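PDB 4KRR: Wnt inhibitor of Dorsal protein, which probably acts as a secreted Wnt-family ligand of frizzled receptors, represented here by its N-terminal domain and linker. Local coordinates for residues D73-V78 and C93-T98; N49-E54 and G113-N118. One frame throughout, in Å; residues are numbered along the deposited sequence.

Interaction 1. Residues D73-V78 and C93-T98. With NA (sodium ion), chain F.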
ATOM      1  N   ASP A  73       2.610  13.154   0.652  1.00 57.24           N
ATOM      2  CA  ASP A  73       2.659  14.289   1.568  1.00 57.58           C
ATOM      3  C   ASP A  73       4.079  14.808   1.776  1.00 62.17           C
ATOM      4  O   ASP A  73       4.285  16.009   1.954  1.00 69.71           O
ATOM      5  CB  ASP A  73       2.015  13.930   2.907  1.00 60.33           C
ATOM      6  CG  ASP A  73       0.506  13.827   2.815  1.00 71.92           C
ATOM      7  OD1 ASP A  73      -0.007  13.591   1.701  1.00 73.30           O
ATOM      8  OD2 ASP A  73      -0.165  13.982   3.855  1.00 78.45           O
ATOM      9  N   CYS A  74       5.054  13.904   1.754  1.00 62.76           N
ATOM     10  CA  CYS A  74       6.456  14.294   1.865  1.00 60.06           C
ATOM     11  C   CYS A  74       6.868  15.143   0.672  1.00 65.41           C
ATOM     12  O   CYS A  74       7.518  16.177   0.827  1.00 66.75           O
ATOM     13  CB  CYS A  74       7.361  13.064   1.962  1.00 50.81           C
ATOM     14  SG  CYS A  74       7.450  12.321   3.610  1.00 63.07           S
ATOM     15  N   ALA A  75       6.480  14.699  -0.519  1.00 62.80           N
ATOM     16  CA  ALA A  75       6.794  15.421  -1.745  1.00 58.14           C
ATOM     17  C   ALA A  75       6.093  16.775  -1.779  1.00 57.21           C
ATOM     18  O   ALA A  75       6.628  17.746  -2.310  1.00 62.45           O
ATOM     19  CB  ALA A  75       6.411  14.591  -2.957  1.00 50.50           C
ATOM     20  N   ASN A  76       4.897  16.835  -1.200  1.00 60.96           N
ATOM     21  CA  ASN A  76       4.144  18.082  -1.132  1.00 65.95           C
ATOM     22  C   ASN A  76       4.697  19.032  -0.073  1.00 74.99           C
ATOM     23  O   ASN A  76       4.232  20.163   0.062  1.00 81.16           O
ATOM     24  CB  ASN A  76       2.659  17.808  -0.878  1.00 68.76           C
ATOM     25  CG  ASN A  76       2.005  17.039  -2.012  1.00 71.71           C
ATOM     26  OD1 ASN A  76       2.405  17.157  -3.171  1.00 65.21           O
ATOM     27  ND2 ASN A  76       0.993  16.246  -1.680  1.00 74.22           N
ATOM     28  N   GLY A  77       5.688  18.562   0.678  1.00 77.88           N
ATOM     29  CA  GLY A  77       6.384  19.389   1.646  1.00 88.63           C
ATOM     30  C   GLY A  77       5.579  19.738   2.884  1.00 92.17           C
ATOM     31  O   GLY A  77       5.857  20.738   3.548  1.00 97.49           O
ATOM     32  N   VAL A  78       4.584  18.916   3.203  1.00 82.12           N
ATOM     33  CA  VAL A  78       3.737  19.169   4.365  1.00 85.17           C
ATOM     34  C   VAL A  78       4.280  18.450   5.602  1.00 88.01           C
ATOM     35  O   VAL A  78       3.828  18.685   6.723  1.00 96.94           O
ATOM     36  CB  VAL A  78       2.272  18.754   4.099  1.00 78.65           C
ATOM     37  CG1 VAL A  78       2.101  17.257   4.270  1.00 77.10           C
ATOM     38  CG2 VAL A  78       1.322  19.512   5.018  1.00 88.52           C
ATOM     39  N   CYS A  93       8.649  18.394  -6.773  1.00 66.67           N
ATOM     40  CA  CYS A  93       9.378  17.420  -5.965  1.00 65.48           C
ATOM     41  C   CYS A  93       8.998  15.983  -6.313  1.00 63.05           C
ATOM     42  O   CYS A  93       7.834  15.597  -6.218  1.00 60.27           O
ATOM     43  CB  CYS A  93       9.137  17.676  -4.476  1.00 64.89           C
ATOM     44  SG  CYS A  93      10.080  16.600  -3.377  1.00 75.77           S
ATOM     45  N   ALA A  94       9.992  15.192  -6.707  1.00 58.58           N
ATOM     46  CA  ALA A  94       9.760  13.807  -7.100  1.00 53.70           C
ATOM     47  C   ALA A  94       9.420  12.929  -5.901  1.00 63.79           C
ATOM     48  O   ALA A  94       9.989  13.086  -4.820  1.00 57.77           O
ATOM     49  CB  ALA A  94      10.970  13.253  -7.835  1.00 54.98           C
ATOM     50  N   HIS A  95       8.490  12.003  -6.101  1.00 52.49           N
ATOM     51  CA  HIS A  95       8.096  11.091  -5.038  1.00 54.92           C
ATOM     52  C   HIS A  95       9.224  10.127  -4.703  1.00 56.42           C
ATOM     53  O   HIS A  95       9.984   9.716  -5.581  1.00 51.03           O
ATOM     54  CB  HIS A  95       6.829  10.324  -5.422  1.00 56.96           C
ATOM     55  CG  HIS A  95       5.586  11.156  -5.378  1.00 53.28           C
ATOM     56  ND1 HIS A  95       4.329  10.608  -5.229  1.00 45.02           N
ATOM     57  CD2 HIS A  95       5.405  12.494  -5.464  1.00 52.95           C
ATOM     58  CE1 HIS A  95       3.428  11.575  -5.222  1.00 44.47           C
ATOM     59  NE2 HIS A  95       4.055  12.730  -5.364  1.00 53.77           N
ATOM     60  N   GLU A  96       9.332   9.781  -3.423  1.00 55.81           N
ATOM     61  CA  GLU A  96      10.360   8.865  -2.947  1.00 48.07           C
ATOM     62  C   GLU A  96       9.732   7.756  -2.107  1.00 50.06           C
ATOM     63  O   GLU A  96       9.816   7.781  -0.878  1.00 52.58           O
ATOM     64  CB  GLU A  96      11.406   9.624  -2.124  1.00 51.70           C
ATOM     65  CG  GLU A  96      12.165  10.683  -2.912  1.00 60.44           C
ATOM     66  CD  GLU A  96      13.020  11.577  -2.032  1.00 74.53           C
ATOM     67  OE1 GLU A  96      12.456  12.307  -1.189  1.00 73.36           O
ATOM     68  OE2 GLU A  96      14.259  11.551  -2.185  1.00 79.88           O
ATOM     69  N   PRO A  97       9.100   6.775  -2.773  1.00 54.23           N
ATOM     70  CA  PRO A  97       8.396   5.690  -2.080  1.00 44.93           C
ATOM     71  C   PRO A  97       9.324   4.821  -1.235  1.00 47.79           C
ATOM     72  O   PRO A  97       8.904   4.315  -0.196  1.00 38.98           O
ATOM     73  CB  PRO A  97       7.791   4.871  -3.228  1.00 38.29           C
ATOM     74  CG  PRO A  97       8.622   5.203  -4.421  1.00 46.02           C
ATOM     75  CD  PRO A  97       9.040   6.627  -4.239  1.00 49.55           C
ATOM     76  N   THR A  98      10.567   4.656  -1.671  1.00 42.33           N
ATOM     77  CA  THR A  98      11.529   3.852  -0.926  1.00 46.04           C
ATOM     78  C   THR A  98      11.839   4.475   0.436  1.00 53.14           C
ATOM     79  O   THR A  98      11.928   3.769   1.442  1.00 53.14           O
ATOM     80  CB  THR A  98      12.827   3.642  -1.727  1.00 49.92           C
ATOM     81  OG1 THR A  98      12.527   2.930  -2.934  1.00 42.35           O
ATOM     82  CG2 THR A  98      13.839   2.846  -0.915  1.00 41.39           C
TER
HETATM   83 NA    NA F 305       7.358  17.296   3.263  1.00 80.13          NA
HETATM   84  O   HOH W   1       2.934  15.208  -5.286  1.00 54.23           O

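Interaction 2. Residues N49-E54 and G113-N118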
ATOM      1  N   ASN A  49      -0.906 -14.803  12.915  1.00 45.12           N
ATOM      2  CA  ASN A  49      -0.454 -16.182  13.060  1.00 54.93           C
ATOM      3  C   ASN A  49      -0.801 -17.025  11.837  1.00 58.91           C
ATOM      4  O   ASN A  49       0.060 -17.692  11.267  1.00 66.69           O
ATOM      5  CB  ASN A  49      -1.028 -16.813  14.329  1.00 41.58           C
ATOM      6  CG  ASN A  49      -0.549 -16.119  15.588  1.00 69.68           C
ATOM      7  OD1 ASN A  49      -1.348 -15.736  16.443  1.00 90.13           O
ATOM      8  ND2 ASN A  49       0.763 -15.947  15.705  1.00 64.63           N
ATOM      9  N   SER A  50      -2.064 -16.983  11.430  1.00 47.63           N
ATOM     10  CA  SER A  50      -2.501 -17.738  10.264  1.00 46.64           C
ATOM     11  C   SER A  50      -3.541 -16.955   9.471  1.00 42.25           C
ATOM     12  O   SER A  50      -4.726 -17.277   9.509  1.00 38.54           O
ATOM     13  CB  SER A  50      -3.066 -19.096  10.691  1.00 53.55           C
ATOM     14  OG  SER A  50      -3.435 -19.870   9.564  1.00 70.66           O
ATOM     15  N   PRO A  51      -3.096 -15.922   8.740  1.00 38.88           N
ATOM     16  CA  PRO A  51      -4.021 -15.046   8.018  1.00 28.15           C
ATOM     17  C   PRO A  51      -4.655 -15.730   6.815  1.00 31.36           C
ATOM     18  O   PRO A  51      -3.995 -16.514   6.127  1.00 34.26           O
ATOM     19  CB  PRO A  51      -3.120 -13.902   7.552  1.00 28.00           C
ATOM     20  CG  PRO A  51      -1.775 -14.520   7.427  1.00 41.20           C
ATOM     21  CD  PRO A  51      -1.687 -15.538   8.526  1.00 31.70           C
ATOM     22  N   ASN A  52      -5.932 -15.445   6.578  1.00 37.91           N
ATOM     23  CA  ASN A  52      -6.587 -15.886   5.356  1.00 41.25           C
ATOM     24  C   ASN A  52      -6.406 -14.849   4.250  1.00 32.69           C
ATOM     25  O   ASN A  52      -5.815 -13.791   4.479  1.00 28.41           O
ATOM     26  CB  ASN A  52      -8.070 -16.212   5.595  1.00 44.36           C
ATOM     27  CG  ASN A  52      -8.872 -15.019   6.095  1.00 40.35           C
ATOM     28  OD1 ASN A  52      -8.704 -13.891   5.629  1.00 39.41           O
ATOM     29  ND2 ASN A  52      -9.760 -15.272   7.049  1.00 34.72           N
ATOM     30  N   ARG A  53      -6.920 -15.154   3.063  1.00 31.33           N
ATOM     31  CA  ARG A  53      -6.719 -14.303   1.893  1.00 32.52           C
ATOM     32  C   ARG A  53      -7.244 -12.881   2.100  1.00 28.97           C
ATOM     33  O   ARG A  53      -6.647 -11.916   1.624  1.00 34.92           O
ATOM     34  CB  ARG A  53      -7.365 -14.930   0.654  1.00 29.37           C
ATOM     35  CG  ARG A  53      -6.808 -14.399  -0.660  1.00 38.95           C
ATOM     36  CD  ARG A  53      -7.653 -14.832  -1.848  1.00 37.93           C
ATOM     37  NE  ARG A  53      -7.618 -16.274  -2.080  1.00 38.87           N
ATOM     38  CZ  ARG A  53      -6.980 -16.855  -3.092  1.00 42.15           C
ATOM     39  NH1 ARG A  53      -6.320 -16.117  -3.974  1.00 41.49           N
ATOM     40  NH2 ARG A  53      -7.005 -18.175  -3.225  1.00 39.42           N
ATOM     41  N   GLU A  54      -8.351 -12.749   2.821  1.00 26.23           N
ATOM     42  CA  GLU A  54      -8.916 -11.430   3.086  1.00 29.09           C
ATOM     43  C   GLU A  54      -8.093 -10.638   4.101  1.00 35.39           C
ATOM     44  O   GLU A  54      -7.987  -9.416   3.991  1.00 34.29           O
ATOM     45  CB  GLU A  54     -10.382 -11.524   3.521  1.00 39.25           C
ATOM     46  CG  GLU A  54     -11.325 -11.975   2.410  1.00 45.42           C
ATOM     47  CD  GLU A  54     -11.160 -13.444   2.081  1.00 47.59           C
ATOM     48  OE1 GLU A  54     -11.107 -14.251   3.032  1.00 47.40           O
ATOM     49  OE2 GLU A  54     -11.063 -13.789   0.883  1.00 34.89           O
ATOM     50  N   GLY A 113       7.110 -14.578   8.772  1.00 39.31           N
ATOM     51  CA  GLY A 113       6.159 -15.491   8.165  1.00 38.39           C
ATOM     52  C   GLY A 113       5.501 -14.895   6.932  1.00 36.03           C
ATOM     53  O   GLY A 113       6.162 -14.263   6.107  1.00 37.40           O
ATOM     54  N   ALA A 114       4.192 -15.088   6.817  1.00 37.66           N
ATOM     55  CA  ALA A 114       3.432 -14.578   5.681  1.00 39.90           C
ATOM     56  C   ALA A 114       3.365 -13.056   5.712  1.00 36.74           C
ATOM     57  O   ALA A 114       3.456 -12.400   4.674  1.00 42.64           O
ATOM     58  CB  ALA A 114       2.031 -15.167   5.677  1.00 33.99           C
ATOM     59  N   ILE A 115       3.204 -12.506   6.912  1.00 43.82           N
ATOM     60  CA  ILE A 115       3.135 -11.062   7.107  1.00 42.12           C
ATOM     61  C   ILE A 115       4.378 -10.356   6.572  1.00 39.53           C
ATOM     62  O   ILE A 115       4.273  -9.395   5.812  1.00 42.43           O
ATOM     63  CB  ILE A 115       2.958 -10.708   8.595  1.00 44.44           C
ATOM     64  CG1 ILE A 115       1.659 -11.310   9.133  1.00 54.72           C
ATOM     65  CG2 ILE A 115       2.963  -9.202   8.788  1.00 50.30           C
ATOM     66  CD1 ILE A 115       0.418 -10.803   8.433  1.00 53.78           C
ATOM     67  N   GLY A 116       5.549 -10.843   6.969  1.00 39.14           N
ATOM     68  CA  GLY A 116       6.806 -10.258   6.540  1.00 36.42           C
ATOM     69  C   GLY A 116       6.974 -10.284   5.033  1.00 41.44           C
ATOM     70  O   GLY A 116       7.400  -9.299   4.428  1.00 37.47           O
ATOM     71  N   HIS A 117       6.632 -11.414   4.423  1.00 36.29           N
ATOM     72  CA  HIS A 117       6.762 -11.566   2.981  1.00 42.43           C
ATOM     73  C   HIS A 117       5.840 -10.608   2.243  1.00 31.22           C
ATOM     74  O   HIS A 117       6.236  -9.991   1.255  1.00 34.17           O
ATOM     75  CB  HIS A 117       6.452 -13.000   2.557  1.00 40.28           C
ATOM     76  CG  HIS A 117       6.379 -13.184   1.074  1.00 42.52           C
ATOM     77  ND1 HIS A 117       7.500 -13.254   0.277  1.00 42.42           N
ATOM     78  CD2 HIS A 117       5.316 -13.297   0.241  1.00 35.72           C
ATOM     79  CE1 HIS A 117       7.133 -13.410  -0.984  1.00 45.61           C
ATOM     80  NE2 HIS A 117       5.814 -13.441  -1.032  1.00 38.87           N
ATOM     81  N   ASN A 118       4.610 -10.489   2.730  1.00 27.71           N
ATOM     82  CA  ASN A 118       3.610  -9.657   2.072  1.00 37.47           C
ATOM     83  C   ASN A 118       3.948  -8.173   2.135  1.00 39.88           C
ATOM     84  O   ASN A 118       3.643  -7.423   1.213  1.00 32.80           O
ATOM     85  CB  ASN A 118       2.217  -9.919   2.649  1.00 25.26           C
ATOM     86  CG  ASN A 118       1.684 -11.291   2.277  1.00 34.65           C
ATOM     87  OD1 ASN A 118       2.112 -11.887   1.287  1.00 31.48           O
ATOM     88  ND2 ASN A 118       0.744 -11.798   3.067  1.00 27.34           N
TER

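Interaction 1. Residues D73-V78 and C93-T98
The imidazole of His95 takes a water at its NE2 edge, in the plane of the ring and 2.7 Å from NE2, while the methyl of Ala75 comes up obliquely to the same end of the ring, its CB 3.4 Å from His95 CD2. The water also donates to the side-chain oxygen of Asn76, so it ties the imidazole to the residue following Ala75, and methyl and water probably limit how the ring can turn. His95 reaches this place because its CG stands anti to its own carbonyl carbon (chi1 -73°). Cys93 meets the same alanine from its backbone side: the Cys93 CB lies 3.3 Å from Ala75 O, and its SG, anti to the backbone N (chi1 -176°), is 4.2 Å from Ala75 CB. Ala75 CB is thus flanked by a sulfur and an imidazole, with no direct hydrogen bond joining 73-78 to 93-98. The same Cys93 sulfur is disulfide-bonded to Cys84, and that of Cys74 to Cys82, while backbone hydrogen bonds between His95 and Ala153 fasten 93-98 to strand 149-155. Helix 53-75 finishes here in a Schellman motif: Gly77, with positive phi, donates from its N to Cys74 O at 3.0 Å, and Val78 N bonds back to Asp73 O. Cys74 O additionally binds a sodium ion at 2.7 Å, a site completed by Ile79 and Cys82. What results is a capped helix terminus beside a disulfide-bonded loop that holds a sodium ion in this crystal, in keeping with the cysteine-rich architecture of the Wnt N-terminal domain.

Interaction 2. Residues N49-E54 and G113-N118
Pro51 turns its ring toward the N-terminal part of helix 113-127, overlapping the methyl of Ala114, with Pro51 CG 4.2 Å from Ala114 CB, and the outer methyl of Ile115, CD1, at 4.4 Å from the same CG. One ring carbon thus serves both neighbours, and the contact is wholly apolar and modest, burying 96 Å² over the two segments. The backbones stay well apart, Pro51 CA lying 7.8 Å from Ala114 CA, and the gap is bridged by side chains alone. Ala114 turns its methyl toward the proline segment. Ile115 starts out on a different course, but its side chain bends back: CG1 stands anti to the carbonyl carbon (chi1 -61°), and a further turn at chi2 (-61°) brings CD1 to the ring. Backbone hydrogen bonds of Pro51 with Met197 and Gln198 hold the 49-54 segment against the C-terminal part of the chain. On the helix side the methyl of Ala114 also touches Val195, and the amide of Asn118 accepts from the Val195 backbone N, so the section around 195-198 borders both segments. Within the helix, Asn118 N bonds to Ala114 O at 3.0 Å. Directly after Pro51, Asn52 occupies the N-cap of helix 53-75, its side-chain oxygen engaging a backbone N within the first turn; Glu54, one step into that helix, is gripped by the hydroxyls of Tyr169, Tyr203 and Ser200. The proline therefore sits on the lead-in to one helix and packs on another, joining the N-terminal end of the first to the N-terminal part of the second in the helical Wnt N-terminal domain.

Helix 53-75 joins the two contacts: interaction 2 engages the lead-in to its N-terminal end and interaction 1 its C-terminal end. Their centres lie 29 Å apart, on opposite sides of the chain's centre, and their nearest atoms are about 13 Å from each other, so neither touches the other. Along the sequence, interaction 1 is nested within the loop that interaction 2 closes; the partner segments lie on helices 97-107 and 113-127, which follow one another. The characters differ as well. Interaction 1 is a surface contact beside the sodium ion and two disulfides, whereas interaction 2 is buried, apolar and bordered by the section around 195-198.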